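Local coordinates for uncharacterized protein GSU0716 (Geobacter sulfurreducens PCA, PDB 3BIJ) that is of unproven function but, as a member of the caspase-like C14 peptidase family, is probably a cysteine endopeptidase, at residues I76-Y81 and R127-S132; E114-L119 and V193-V198; F131-H136 and A222-L227; L203-C208 and P257-A262; S239-H244 and A268-R273. One frame throughout, in Å; residues are numbered along the deposited sequence.

Contact 1: I76-Y81 and R127-S132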
# COMPACT_ATOMS: atom_id res chain seq x y z
N ILE A 76 -14.89 46.36 5.72
CA ILE A 76 -14.64 44.98 5.36
C ILE A 76 -15.16 43.97 6.39
O ILE A 76 -14.92 44.10 7.60
CB ILE A 76 -13.13 44.75 5.17
CG1 ILE A 76 -12.87 43.26 4.90
CG2 ILE A 76 -12.36 45.22 6.41
CD1 ILE A 76 -11.41 42.93 4.61
N PHE A 77 -15.87 42.96 5.91
CA PHE A 77 -16.42 41.92 6.75
C PHE A 77 -15.61 40.64 6.55
O PHE A 77 -15.33 40.25 5.43
CB PHE A 77 -17.87 41.67 6.38
CG PHE A 77 -18.49 40.53 7.13
CD1 PHE A 77 -18.60 40.57 8.51
CD2 PHE A 77 -18.98 39.42 6.45
CE1 PHE A 77 -19.18 39.51 9.21
CE2 PHE A 77 -19.57 38.36 7.14
CZ PHE A 77 -19.67 38.41 8.52
N MSE A 78 -15.24 40.00 7.65
CA MSE A 78 -14.49 38.76 7.58
C MSE A 78 -15.27 37.62 8.21
O MSE A 78 -15.69 37.70 9.36
CB MSE A 78 -13.15 38.89 8.29
CG MSE A 78 -12.25 37.72 8.05
SE MSE A 78 -10.72 37.67 9.18
CE MSE A 78 -10.87 35.86 9.82
N LEU A 79 -15.45 36.55 7.44
CA LEU A 79 -16.16 35.37 7.93
C LEU A 79 -15.29 34.13 7.79
O LEU A 79 -14.90 33.77 6.68
CB LEU A 79 -17.45 35.15 7.14
CG LEU A 79 -18.25 33.87 7.39
CD1 LEU A 79 -18.56 33.71 8.88
CD2 LEU A 79 -19.56 33.92 6.59
N SER A 80 -14.98 33.49 8.90
CA SER A 80 -14.18 32.28 8.86
C SER A 80 -15.05 31.18 9.44
O SER A 80 -15.84 31.43 10.34
CB SER A 80 -12.89 32.43 9.67
OG SER A 80 -13.18 32.56 11.05
N TYR A 81 -14.90 29.96 8.91
CA TYR A 81 -15.70 28.84 9.38
C TYR A 81 -14.97 27.51 9.35
O TYR A 81 -14.37 27.13 8.35
CB TYR A 81 -16.98 28.72 8.53
CG TYR A 81 -17.77 27.43 8.74
CD1 TYR A 81 -17.56 26.30 7.93
CD2 TYR A 81 -18.71 27.33 9.76
CE1 TYR A 81 -18.27 25.12 8.14
CE2 TYR A 81 -19.42 26.15 9.99
CZ TYR A 81 -19.20 25.05 9.18
OH TYR A 81 -19.90 23.88 9.42
N ARG A 127 -15.76 45.08 1.36
CA ARG A 127 -14.99 43.89 1.05
C ARG A 127 -15.45 42.77 1.97
O ARG A 127 -15.57 42.98 3.19
CB ARG A 127 -13.49 44.13 1.25
CG ARG A 127 -12.91 45.19 0.33
CD ARG A 127 -12.42 46.40 1.12
NE ARG A 127 -11.21 46.08 1.88
CZ ARG A 127 -10.91 46.59 3.06
NH1 ARG A 127 -11.74 47.46 3.64
NH2 ARG A 127 -9.80 46.23 3.68
N VAL A 128 -15.72 41.60 1.41
CA VAL A 128 -16.16 40.44 2.18
C VAL A 128 -15.14 39.33 2.03
O VAL A 128 -14.99 38.76 0.95
CB VAL A 128 -17.55 39.93 1.69
CG1 VAL A 128 -17.97 38.73 2.51
CG2 VAL A 128 -18.59 41.03 1.83
N LEU A 129 -14.42 39.03 3.11
CA LEU A 129 -13.40 37.98 3.09
C LEU A 129 -13.92 36.75 3.82
O LEU A 129 -14.21 36.82 5.01
CB LEU A 129 -12.14 38.49 3.78
CG LEU A 129 -10.96 37.54 3.85
CD1 LEU A 129 -10.44 37.24 2.46
CD2 LEU A 129 -9.88 38.16 4.72
N VAL A 130 -14.02 35.62 3.12
CA VAL A 130 -14.53 34.38 3.73
C VAL A 130 -13.54 33.21 3.72
O VAL A 130 -13.00 32.86 2.67
CB VAL A 130 -15.82 33.89 3.00
CG1 VAL A 130 -16.36 32.66 3.69
CG2 VAL A 130 -16.87 34.98 2.95
N PHE A 131 -13.29 32.62 4.88
CA PHE A 131 -12.42 31.46 4.99
C PHE A 131 -13.29 30.29 5.41
O PHE A 131 -13.96 30.34 6.45
CB PHE A 131 -11.32 31.65 6.04
CG PHE A 131 -10.24 32.60 5.63
CD1 PHE A 131 -10.33 33.95 5.94
CD2 PHE A 131 -9.15 32.14 4.89
CE1 PHE A 131 -9.34 34.84 5.51
CE2 PHE A 131 -8.17 33.02 4.46
CZ PHE A 131 -8.26 34.38 4.77
N SER A 132 -13.31 29.23 4.60
CA SER A 132 -14.11 28.06 4.93
C SER A 132 -13.22 26.83 4.94
O SER A 132 -12.95 26.26 3.89
CB SER A 132 -15.24 27.89 3.91
OG SER A 132 -16.03 26.75 4.18
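F77 and L79 each use both backbone polar atoms to bond R127-S132. The amide of F77 donates to R127 O (2.7 Å), and its carbonyl receives the amide of L129; L79 N then gives to L129 O at 2.7 Å and L79 O takes F131 N, before Y81 N closes the run on F131 O, the most bent bond of the five at 138°. This is the regular parallel ladder, in which one residue of each facing pair makes both bonds. I76, M78 and S80 make their backbone bonds the other way, with K3 and, in strand 4-10, I5 and L7. CA-H groups add weaker contacts, such as V130 CA to L79 O at 3.0 Å.

Among the side chains, I76 lays CB over one face of the R127 guanidinium, 3.4 Å from NH1. The charged group is tied beyond the pair: NH2 bonds Q272 OE1, and NH1 reaches G74 O weakly. M78 and L129 run side by side. Y81 sends its hydroxyl to H84 O, while its ring edge faces S132 OG.

The pair forms the buried centre of the sheet, with strand 4-10 flanking 76-81, strand 201-206 flanking 127-132, and helix 222-231 packed against F131.

Contact 2: E114-L119 and V193-V198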
# COMPACT_ATOMS: atom_id res chain seq x y z
N GLU A 114 -28.82 30.28 1.72
CA GLU A 114 -29.09 31.18 2.82
C GLU A 114 -27.86 32.04 3.11
O GLU A 114 -27.98 33.23 3.39
CB GLU A 114 -29.46 30.40 4.08
CG GLU A 114 -30.55 29.36 3.89
CD GLU A 114 -30.99 28.73 5.20
OE1 GLU A 114 -31.76 29.37 5.94
OE2 GLU A 114 -30.56 27.58 5.49
N LEU A 115 -26.67 31.43 3.04
CA LEU A 115 -25.42 32.15 3.28
C LEU A 115 -25.15 33.11 2.14
O LEU A 115 -24.82 34.28 2.35
CB LEU A 115 -24.26 31.16 3.39
CG LEU A 115 -22.87 31.77 3.50
CD1 LEU A 115 -22.77 32.60 4.77
CD2 LEU A 115 -21.83 30.66 3.49
N TYR A 116 -25.29 32.61 0.91
CA TYR A 116 -25.06 33.44 -0.25
C TYR A 116 -25.97 34.66 -0.20
O TYR A 116 -25.52 35.77 -0.47
CB TYR A 116 -25.33 32.64 -1.53
CG TYR A 116 -24.29 31.58 -1.80
CD1 TYR A 116 -24.54 30.53 -2.70
CD2 TYR A 116 -23.05 31.61 -1.16
CE1 TYR A 116 -23.59 29.53 -2.93
CE2 TYR A 116 -22.10 30.63 -1.38
CZ TYR A 116 -22.37 29.59 -2.27
OH TYR A 116 -21.42 28.61 -2.47
N ALA A 117 -27.23 34.47 0.16
CA ALA A 117 -28.17 35.59 0.23
C ALA A 117 -27.74 36.60 1.29
O ALA A 117 -27.82 37.81 1.09
CB ALA A 117 -29.58 35.10 0.53
N LEU A 118 -27.28 36.08 2.43
CA LEU A 118 -26.82 36.94 3.51
C LEU A 118 -25.65 37.79 3.03
O LEU A 118 -25.58 39.00 3.32
CB LEU A 118 -26.41 36.08 4.72
CG LEU A 118 -27.39 35.97 5.90
CD1 LEU A 118 -28.81 35.83 5.40
CD2 LEU A 118 -27.01 34.78 6.75
N LEU A 119 -24.73 37.18 2.29
CA LEU A 119 -23.58 37.93 1.79
C LEU A 119 -24.03 39.00 0.80
O LEU A 119 -23.33 40.00 0.60
CB LEU A 119 -22.59 36.98 1.11
CG LEU A 119 -21.95 35.94 2.03
CD1 LEU A 119 -21.00 35.09 1.22
CD2 LEU A 119 -21.20 36.61 3.16
N VAL A 193 -29.50 32.37 -5.50
CA VAL A 193 -28.87 33.63 -5.84
C VAL A 193 -27.48 33.42 -6.43
O VAL A 193 -26.80 32.45 -6.10
CB VAL A 193 -28.76 34.54 -4.61
CG1 VAL A 193 -30.08 35.27 -4.39
CG2 VAL A 193 -28.41 33.70 -3.39
N ASP A 194 -27.07 34.34 -7.29
CA ASP A 194 -25.77 34.27 -7.95
C ASP A 194 -24.72 35.16 -7.27
O ASP A 194 -24.83 36.38 -7.29
CB ASP A 194 -25.94 34.69 -9.42
CG ASP A 194 -24.80 34.21 -10.32
OD1 ASP A 194 -24.55 32.98 -10.35
OD2 ASP A 194 -24.18 35.05 -11.00
N LEU A 195 -23.70 34.53 -6.67
CA LEU A 195 -22.66 35.29 -5.99
C LEU A 195 -21.95 36.31 -6.88
O LEU A 195 -21.28 37.21 -6.38
CB LEU A 195 -21.61 34.34 -5.39
CG LEU A 195 -21.80 33.93 -3.93
CD1 LEU A 195 -20.64 33.02 -3.53
CD2 LEU A 195 -21.83 35.16 -3.02
N ALA A 196 -22.10 36.17 -8.19
CA ALA A 196 -21.46 37.10 -9.12
C ALA A 196 -22.34 38.31 -9.38
O ALA A 196 -22.08 39.09 -10.30
CB ALA A 196 -21.13 36.40 -10.43
N ASP A 197 -23.40 38.46 -8.59
CA ASP A 197 -24.31 39.58 -8.75
C ASP A 197 -24.38 40.49 -7.53
O ASP A 197 -24.79 41.65 -7.64
CB ASP A 197 -25.71 39.06 -9.08
CG ASP A 197 -25.83 38.59 -10.51
OD1 ASP A 197 -26.94 38.13 -10.90
OD2 ASP A 197 -24.82 38.68 -11.24
N VAL A 198 -23.99 39.96 -6.38
CA VAL A 198 -24.00 40.73 -5.15
C VAL A 198 -23.21 42.02 -5.33
O VAL A 198 -22.23 42.05 -6.07
CB VAL A 198 -23.38 39.92 -4.02
CG1 VAL A 198 -23.30 40.76 -2.75
CG2 VAL A 198 -24.20 38.67 -3.79
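Y116 and L195 make the tight part of this contact. L195 brings its CD1 methyl over one face of the tyrosine ring, 3.9 Å from the centroid and 28° off the ring normal, a CH-pi contact that lies toward the CE2 side: CE2 is the nearest ring atom, at 3.5 Å. The two side chains cross at about a right angle, so the leucine branch meets the ring with CG and CD1 together. Y116 has CG anti to its carbonyl carbon (chi1 -70°), which sets the ring beside the helix where the loop residue can cover it. At the C-terminal end of the helix segment the fit is close again, with V198 CG1 resting 3.4 Å from L119 O, an apolar group against a backbone carbonyl. The other L195 methyl, CD2, reaches L119 CD1 more loosely at 4.3 Å.

Toward solvent the packing thins. V193, itself exposed, offers a single methyl: CG2 sits 3.8 Å from Y116 CB and equally near A117 N, and touches A117 CB at 4.3 Å. No hydrogen bond joins the two segments; the contact rests on van der Waals packing, mostly apolar.

The loop 193-198, which leads from helix 180-189 to strand 201-206, thus covers one flank of helix 112-119. Elsewhere on that helix, L115 and L118 pack on helix 57-70, and E114 forms a salt bridge with R57.

Contact 3: F131-H136 and A222-L227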
# COMPACT_ATOMS: atom_id res chain seq x y z
N PHE A 131 -13.29 32.62 4.88
CA PHE A 131 -12.42 31.46 4.99
C PHE A 131 -13.29 30.29 5.41
O PHE A 131 -13.96 30.34 6.45
CB PHE A 131 -11.32 31.65 6.04
CG PHE A 131 -10.24 32.60 5.63
CD1 PHE A 131 -10.33 33.95 5.94
CD2 PHE A 131 -9.15 32.14 4.89
CE1 PHE A 131 -9.34 34.84 5.51
CE2 PHE A 131 -8.17 33.02 4.46
CZ PHE A 131 -8.26 34.38 4.77
N SER A 132 -13.31 29.23 4.60
CA SER A 132 -14.11 28.06 4.93
C SER A 132 -13.22 26.83 4.94
O SER A 132 -12.95 26.26 3.89
CB SER A 132 -15.24 27.89 3.91
OG SER A 132 -16.03 26.75 4.18
N ASP A 133 -12.76 26.42 6.12
CA ASP A 133 -11.91 25.23 6.25
C ASP A 133 -12.86 24.06 6.45
O ASP A 133 -12.94 23.49 7.53
CB ASP A 133 -10.96 25.34 7.44
CG ASP A 133 -9.90 24.24 7.45
OD1 ASP A 133 -10.05 23.28 6.67
OD2 ASP A 133 -8.93 24.35 8.24
N SER A 134 -13.58 23.74 5.38
CA SER A 134 -14.56 22.67 5.41
C SER A 134 -14.63 22.04 4.02
O SER A 134 -13.92 22.45 3.10
CB SER A 134 -15.92 23.27 5.80
OG SER A 134 -16.90 22.28 5.94
N CYS A 135 -15.50 21.04 3.86
CA CYS A 135 -15.66 20.34 2.59
C CYS A 135 -17.05 19.72 2.51
O CYS A 135 -17.85 19.86 3.43
CB CYS A 135 -14.61 19.25 2.47
SG CYS A 135 -14.79 17.98 3.72
N HIS A 136 -17.32 19.02 1.41
CA HIS A 136 -18.61 18.37 1.21
C HIS A 136 -18.44 16.96 0.70
O HIS A 136 -17.47 16.67 0.00
CB HIS A 136 -19.44 19.19 0.22
CG HIS A 136 -19.83 20.54 0.73
ND1 HIS A 136 -20.79 20.72 1.70
CD2 HIS A 136 -19.33 21.77 0.46
CE1 HIS A 136 -20.87 22.00 2.00
NE2 HIS A 136 -20.00 22.66 1.27
N ALA A 222 -6.11 21.19 8.35
CA ALA A 222 -4.91 21.13 7.54
C ALA A 222 -4.72 22.50 6.89
O ALA A 222 -3.63 23.07 6.92
CB ALA A 222 -5.05 20.04 6.47
N PHE A 223 -5.79 23.03 6.30
CA PHE A 223 -5.73 24.33 5.64
C PHE A 223 -5.36 25.45 6.63
O PHE A 223 -4.39 26.18 6.44
CB PHE A 223 -7.07 24.64 4.96
CG PHE A 223 -7.22 26.09 4.55
CD1 PHE A 223 -6.24 26.73 3.80
CD2 PHE A 223 -8.34 26.81 4.93
CE1 PHE A 223 -6.37 28.07 3.43
CE2 PHE A 223 -8.49 28.14 4.57
CZ PHE A 223 -7.51 28.78 3.82
N THR A 224 -6.15 25.57 7.69
CA THR A 224 -5.90 26.61 8.68
C THR A 224 -4.48 26.55 9.24
O THR A 224 -3.81 27.58 9.43
CB THR A 224 -6.92 26.52 9.85
OG1 THR A 224 -8.25 26.59 9.33
CG2 THR A 224 -6.70 27.66 10.83
N GLY A 225 -4.00 25.34 9.51
CA GLY A 225 -2.66 25.18 10.03
C GLY A 225 -1.62 25.79 9.11
O GLY A 225 -0.70 26.46 9.57
N GLN A 226 -1.75 25.55 7.81
CA GLN A 226 -0.80 26.11 6.87
C GLN A 226 -1.03 27.60 6.66
O GLN A 226 -0.10 28.35 6.34
CB GLN A 226 -0.85 25.38 5.54
CG GLN A 226 -0.38 23.96 5.68
CD GLN A 226 1.01 23.87 6.27
OE1 GLN A 226 1.29 23.01 7.10
NE2 GLN A 226 1.90 24.76 5.84
N LEU A 227 -2.28 28.04 6.84
CA LEU A 227 -2.56 29.46 6.70
C LEU A 227 -1.76 30.16 7.81
O LEU A 227 -1.03 31.11 7.55
CB LEU A 227 -4.07 29.73 6.85
CG LEU A 227 -4.64 31.16 6.76
CD1 LEU A 227 -6.17 31.15 6.52
CD2 LEU A 227 -4.31 31.89 8.04
O HOH W 1 -8.22 21.45 6.34
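D133 holds the first turn of helix 222-231 through one oxygen. Its OD2 accepts from T224 OG1 at 2.6 Å, on the anti side and close to the carboxylate plane, and from T224 N at 3.1 Å, which comes from well above that plane. OD1 takes a water at 2.6 Å that in turn accepts from F223 N, so the carboxylate meets two successive amides at the helix start, one directly and one through the water. Helix-dipole attraction would probably add to this. An alanine at this position would take away both acceptors, and the T224 hydroxyl, its amide and the bridging water would probably lose their shared anchor.

Outside this polar shell, D133 CB meets the edge of the F223 ring. F223 in turn puts CZ in the plane of the F131 ring, 3.9 Å from CD2, the two side chains crossing at about a right angle. L227 CD1 meets the F131 ring obliquely, 3.4 Å from CE2. With CG anti to its backbone N (chi1 179°), L227 extends toward the strand.

Farther out, D32 of helix 29-42 brings a second carboxylate close to D133 OD2, and M36 packs on T224 and L227. The contact joins strand 127-133 to helix 222-231, with helix 240-250 behind, where I247 backs F223 and L227.

Contact 4: L203-C208 and P257-A262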
# COMPACT_ATOMS: atom_id res chain seq x y z
N LEU A 203 -14.48 37.47 -1.69
CA LEU A 203 -13.23 36.75 -1.89
C LEU A 203 -13.38 35.57 -0.96
O LEU A 203 -13.20 35.69 0.26
CB LEU A 203 -12.01 37.60 -1.51
CG LEU A 203 -10.66 36.87 -1.41
CD1 LEU A 203 -10.48 35.98 -2.59
CD2 LEU A 203 -9.51 37.86 -1.30
N LEU A 204 -13.74 34.43 -1.55
CA LEU A 204 -13.96 33.20 -0.81
C LEU A 204 -12.77 32.26 -0.95
O LEU A 204 -12.45 31.84 -2.06
CB LEU A 204 -15.22 32.55 -1.37
CG LEU A 204 -16.23 31.93 -0.42
CD1 LEU A 204 -17.57 31.84 -1.14
CD2 LEU A 204 -15.76 30.56 0.06
N ILE A 205 -12.11 31.96 0.16
CA ILE A 205 -10.97 31.05 0.18
C ILE A 205 -11.37 29.84 1.00
O ILE A 205 -11.51 29.94 2.22
CB ILE A 205 -9.72 31.71 0.82
CG1 ILE A 205 -9.21 32.86 -0.05
CG2 ILE A 205 -8.64 30.68 1.02
CD1 ILE A 205 -8.08 33.68 0.56
N SER A 206 -11.58 28.71 0.34
CA SER A 206 -11.97 27.48 1.02
C SER A 206 -10.80 26.53 1.21
O SER A 206 -9.76 26.65 0.55
CB SER A 206 -13.07 26.78 0.23
OG SER A 206 -12.62 26.49 -1.08
N GLY A 207 -10.97 25.57 2.11
CA GLY A 207 -9.91 24.62 2.40
C GLY A 207 -9.58 23.61 1.31
O GLY A 207 -8.50 23.02 1.29
N CYS A 208 -10.51 23.38 0.40
CA CYS A 208 -10.26 22.41 -0.66
C CYS A 208 -11.12 22.64 -1.90
O CYS A 208 -11.98 23.52 -1.92
CB CYS A 208 -10.49 21.00 -0.12
SG CYS A 208 -12.22 20.63 0.29
N PRO A 257 -6.57 24.36 -1.27
CA PRO A 257 -7.54 25.42 -0.98
C PRO A 257 -7.82 26.21 -2.25
O PRO A 257 -6.95 26.34 -3.11
CB PRO A 257 -6.86 26.24 0.13
CG PRO A 257 -5.40 25.91 -0.03
CD PRO A 257 -5.41 24.45 -0.36
N ASN A 258 -9.05 26.70 -2.37
CA ASN A 258 -9.47 27.44 -3.55
C ASN A 258 -9.58 28.95 -3.34
O ASN A 258 -9.91 29.43 -2.25
CB ASN A 258 -10.81 26.90 -4.02
CG ASN A 258 -11.07 27.20 -5.47
OD1 ASN A 258 -12.20 27.48 -5.86
ND2 ASN A 258 -10.03 27.12 -6.30
N PHE A 259 -9.33 29.68 -4.41
CA PHE A 259 -9.39 31.13 -4.42
C PHE A 259 -10.51 31.56 -5.38
O PHE A 259 -10.31 31.63 -6.59
CB PHE A 259 -8.02 31.67 -4.87
CG PHE A 259 -7.85 33.15 -4.70
CD1 PHE A 259 -8.34 34.04 -5.64
CD2 PHE A 259 -7.19 33.66 -3.58
CE1 PHE A 259 -8.17 35.41 -5.48
CE2 PHE A 259 -7.02 35.02 -3.42
CZ PHE A 259 -7.51 35.89 -4.37
N PHE A 260 -11.69 31.83 -4.82
CA PHE A 260 -12.87 32.21 -5.59
C PHE A 260 -13.32 33.66 -5.32
O PHE A 260 -13.45 34.06 -4.16
CB PHE A 260 -14.01 31.26 -5.23
CG PHE A 260 -15.21 31.40 -6.10
CD1 PHE A 260 -15.14 31.03 -7.45
CD2 PHE A 260 -16.41 31.88 -5.59
CE1 PHE A 260 -16.26 31.13 -8.28
CE2 PHE A 260 -17.54 31.99 -6.41
CZ PHE A 260 -17.46 31.61 -7.76
N THR A 261 -13.57 34.42 -6.38
CA THR A 261 -14.03 35.80 -6.25
C THR A 261 -15.42 35.94 -6.85
O THR A 261 -15.71 35.36 -7.89
CB THR A 261 -13.11 36.80 -7.00
OG1 THR A 261 -13.11 36.49 -8.39
CG2 THR A 261 -11.69 36.74 -6.46
N ALA A 262 -16.28 36.71 -6.20
CA ALA A 262 -17.63 36.91 -6.70
C ALA A 262 -18.06 38.35 -6.45
O ALA A 262 -17.32 39.13 -5.84
CB ALA A 262 -18.59 35.95 -6.01
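The F259 ring carries L203 CD1 over one face, 3.7 Å from the centroid and 21° off the normal, a CH-pi contact displaced toward CZ. I205 CG1 approaches the same ring obliquely at CD2, 4.1 Å away. F259 has CG anti to its backbone N (chi1 -170°), and this carries the ring along the strand until it covers L203, two residues from its own partner I205. On the other side of the sheet, F260 receives L204 CB near its ring plane, at the edge.

The backbones run antiparallel. L204 and F260 form a hydrogen-bonded pair, with L204 N to F260 O at 2.7 Å and F260 N to L204 O at 2.9 Å, both fairly straight. S206 and N258 bond less directly: S206 N to N258 O spans 3.2 Å, and N258 N meets S206 O from above the carbonyl plane. P257 CB lies close to S206 O.

The chemistry therefore divides by face: apolar L203 and F259 pack on helices 240-250 and 267-271, T261 on L270 of the latter, and I205 meets F223 of helix 222-231; on the mixed face of L204, S206, N258 and F260, the last two touch N258 and R241 of a third subunit.

Contact 5: S239-H244 and A268-R273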
# COMPACT_ATOMS: atom_id res chain seq x y z
N SER A 239 0.28 39.97 -1.21
CA SER A 239 -1.15 40.16 -1.49
C SER A 239 -1.94 38.88 -1.19
O SER A 239 -1.35 37.84 -0.86
CB SER A 239 -1.36 40.54 -2.96
OG SER A 239 -1.01 39.47 -3.83
N TYR A 240 -3.26 38.95 -1.32
CA TYR A 240 -4.09 37.79 -1.08
C TYR A 240 -3.72 36.67 -2.05
O TYR A 240 -3.64 35.51 -1.66
CB TYR A 240 -5.57 38.11 -1.27
CG TYR A 240 -6.23 38.75 -0.09
CD1 TYR A 240 -6.26 40.12 0.06
CD2 TYR A 240 -6.85 37.97 0.88
CE1 TYR A 240 -6.89 40.71 1.16
CE2 TYR A 240 -7.48 38.55 1.98
CZ TYR A 240 -7.50 39.92 2.11
OH TYR A 240 -8.10 40.51 3.20
N ARG A 241 -3.50 37.02 -3.31
CA ARG A 241 -3.14 36.01 -4.29
C ARG A 241 -1.87 35.32 -3.87
O ARG A 241 -1.80 34.10 -3.84
CB ARG A 241 -2.98 36.63 -5.68
CG ARG A 241 -4.27 37.24 -6.19
CD ARG A 241 -4.27 37.62 -7.68
NE ARG A 241 -5.41 36.99 -8.23
CZ ARG A 241 -6.50 37.35 -8.90
NH1 ARG A 241 -7.26 36.30 -9.16
NH2 ARG A 241 -6.87 38.55 -9.33
N SER A 242 -0.86 36.10 -3.51
CA SER A 242 0.41 35.51 -3.08
C SER A 242 0.22 34.67 -1.82
O SER A 242 0.87 33.64 -1.67
CB SER A 242 1.44 36.59 -2.81
OG SER A 242 1.70 37.30 -3.99
N PHE A 243 -0.65 35.14 -0.93
CA PHE A 243 -0.91 34.44 0.32
C PHE A 243 -1.44 33.04 -0.03
O PHE A 243 -0.93 32.02 0.44
CB PHE A 243 -1.93 35.24 1.13
CG PHE A 243 -2.14 34.72 2.51
CD1 PHE A 243 -1.07 34.48 3.36
CD2 PHE A 243 -3.44 34.52 2.99
CE1 PHE A 243 -1.29 34.06 4.66
CE2 PHE A 243 -3.67 34.10 4.28
CZ PHE A 243 -2.60 33.86 5.13
N HIS A 244 -2.45 33.03 -0.88
CA HIS A 244 -3.08 31.81 -1.33
C HIS A 244 -2.06 30.88 -2.01
O HIS A 244 -1.96 29.71 -1.67
CB HIS A 244 -4.22 32.17 -2.28
CG HIS A 244 -4.82 31.00 -2.98
ND1 HIS A 244 -5.56 30.03 -2.33
CD2 HIS A 244 -4.77 30.62 -4.28
CE1 HIS A 244 -5.94 29.11 -3.20
NE2 HIS A 244 -5.47 29.45 -4.39
N ALA A 268 -8.21 46.24 -6.22
CA ALA A 268 -7.46 46.86 -5.13
C ALA A 268 -7.54 45.98 -3.88
O ALA A 268 -6.58 45.88 -3.12
CB ALA A 268 -8.01 48.25 -4.82
N PHE A 269 -8.69 45.35 -3.69
CA PHE A 269 -8.93 44.47 -2.55
C PHE A 269 -8.07 43.20 -2.63
O PHE A 269 -7.41 42.82 -1.66
CB PHE A 269 -10.43 44.12 -2.48
CG PHE A 269 -10.77 43.09 -1.46
CD1 PHE A 269 -10.18 43.10 -0.20
CD2 PHE A 269 -11.71 42.10 -1.75
CE1 PHE A 269 -10.52 42.14 0.75
CE2 PHE A 269 -12.06 41.13 -0.80
CZ PHE A 269 -11.46 41.15 0.45
N LEU A 270 -8.06 42.55 -3.79
CA LEU A 270 -7.27 41.34 -3.97
C LEU A 270 -5.77 41.65 -3.96
O LEU A 270 -4.94 40.75 -3.84
CB LEU A 270 -7.67 40.65 -5.28
CG LEU A 270 -8.76 39.57 -5.19
CD1 LEU A 270 -9.95 40.03 -4.36
CD2 LEU A 270 -9.19 39.21 -6.60
N LYS A 271 -5.44 42.94 -4.05
CA LYS A 271 -4.05 43.38 -4.05
C LYS A 271 -3.56 43.74 -2.65
O LYS A 271 -2.36 43.88 -2.43
CB LYS A 271 -3.88 44.58 -4.98
CG LYS A 271 -2.86 44.36 -6.10
CD LYS A 271 -3.28 43.23 -7.04
CE LYS A 271 -2.29 42.06 -7.00
NZ LYS A 271 -2.78 40.86 -7.77
N GLN A 272 -4.49 43.90 -1.71
CA GLN A 272 -4.14 44.26 -0.33
C GLN A 272 -3.45 43.10 0.39
O GLN A 272 -3.32 42.01 -0.14
CB GLN A 272 -5.38 44.64 0.47
CG GLN A 272 -6.25 45.72 -0.14
CD GLN A 272 -7.40 46.11 0.77
OE1 GLN A 272 -8.19 45.26 1.19
NE2 GLN A 272 -7.51 47.39 1.07
N ARG A 273 -3.02 43.36 1.62
CA ARG A 273 -2.38 42.34 2.44
C ARG A 273 -3.51 41.47 3.00
O ARG A 273 -4.54 41.98 3.43
CB ARG A 273 -1.58 43.00 3.57
CG ARG A 273 -0.43 42.10 4.05
CD ARG A 273 0.69 42.77 4.86
NE ARG A 273 0.43 42.64 6.25
CZ ARG A 273 1.01 42.05 7.29
NH1 ARG A 273 2.13 41.33 7.33
NH2 ARG A 273 0.32 42.25 8.38
O HOH W 2 -8.05 43.32 3.46
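Y240 overlaps F269 obliquely, its ring centroid 5.3 Å from the phenylalanine's and the planes 62° apart; the nearest ring carbons are the two CE1 atoms, at 3.9 Å. Several backbone carbonyls of 269-273 line the tyrosine: L270 O lies near the ring plane at its edge, while F269 O comes 3.4 Å from CD1 and R273 O 3.5 Å from CE1. Its hydroxyl donates to a water (2.8 Å) that gives on to Q272 OE1, an oxygen also bonded by R127 NH2, and bonds P274 O weakly. A leucine in place of Y240 would remove the hydroxyl, and the water would probably lose its donor while F269 lost part of its aromatic neighbour.

Y240 N bonds Q272 O only weakly. S239, just before the helix, packs CB against K271 O, and its OG accepts a weak capping bond from S242 N. At the outer side, L270 CD2 lies over one face of the R241 guanidinium, 3.6 Å from NH2. K271 NZ, a like charge, stands 4.7 Å from R241 NE.

The contact joins the serine-capped start of helix 240-250 to the short helix 267-271, both lying against strands 201-206 and 258-263 in the layered alpha-beta caspase-like fold.

Contacts 1 and 4 belong to the same mixed sheet, centres 10 Å apart, and backbone bonds between strands 127-133 and 201-206 join them. Contact 3 starts on the strand where contact 1 ends, sharing F131 and S132, and brings in helix 222-231. Contact 5 meets contact 1 through R127 and Q272 and contact 4 through L203 and Y240. Contact 2 stands about 22 Å from contact 5, centre to centre, yet touches contacts 1 and 4. Along the chain, contact 1 closes before 4 and 5 open, whereas contact 2 interleaves with 1 and 3, and 4 with 3 and 5. Distant parts of the sequence are thereby gathered round one central sheet.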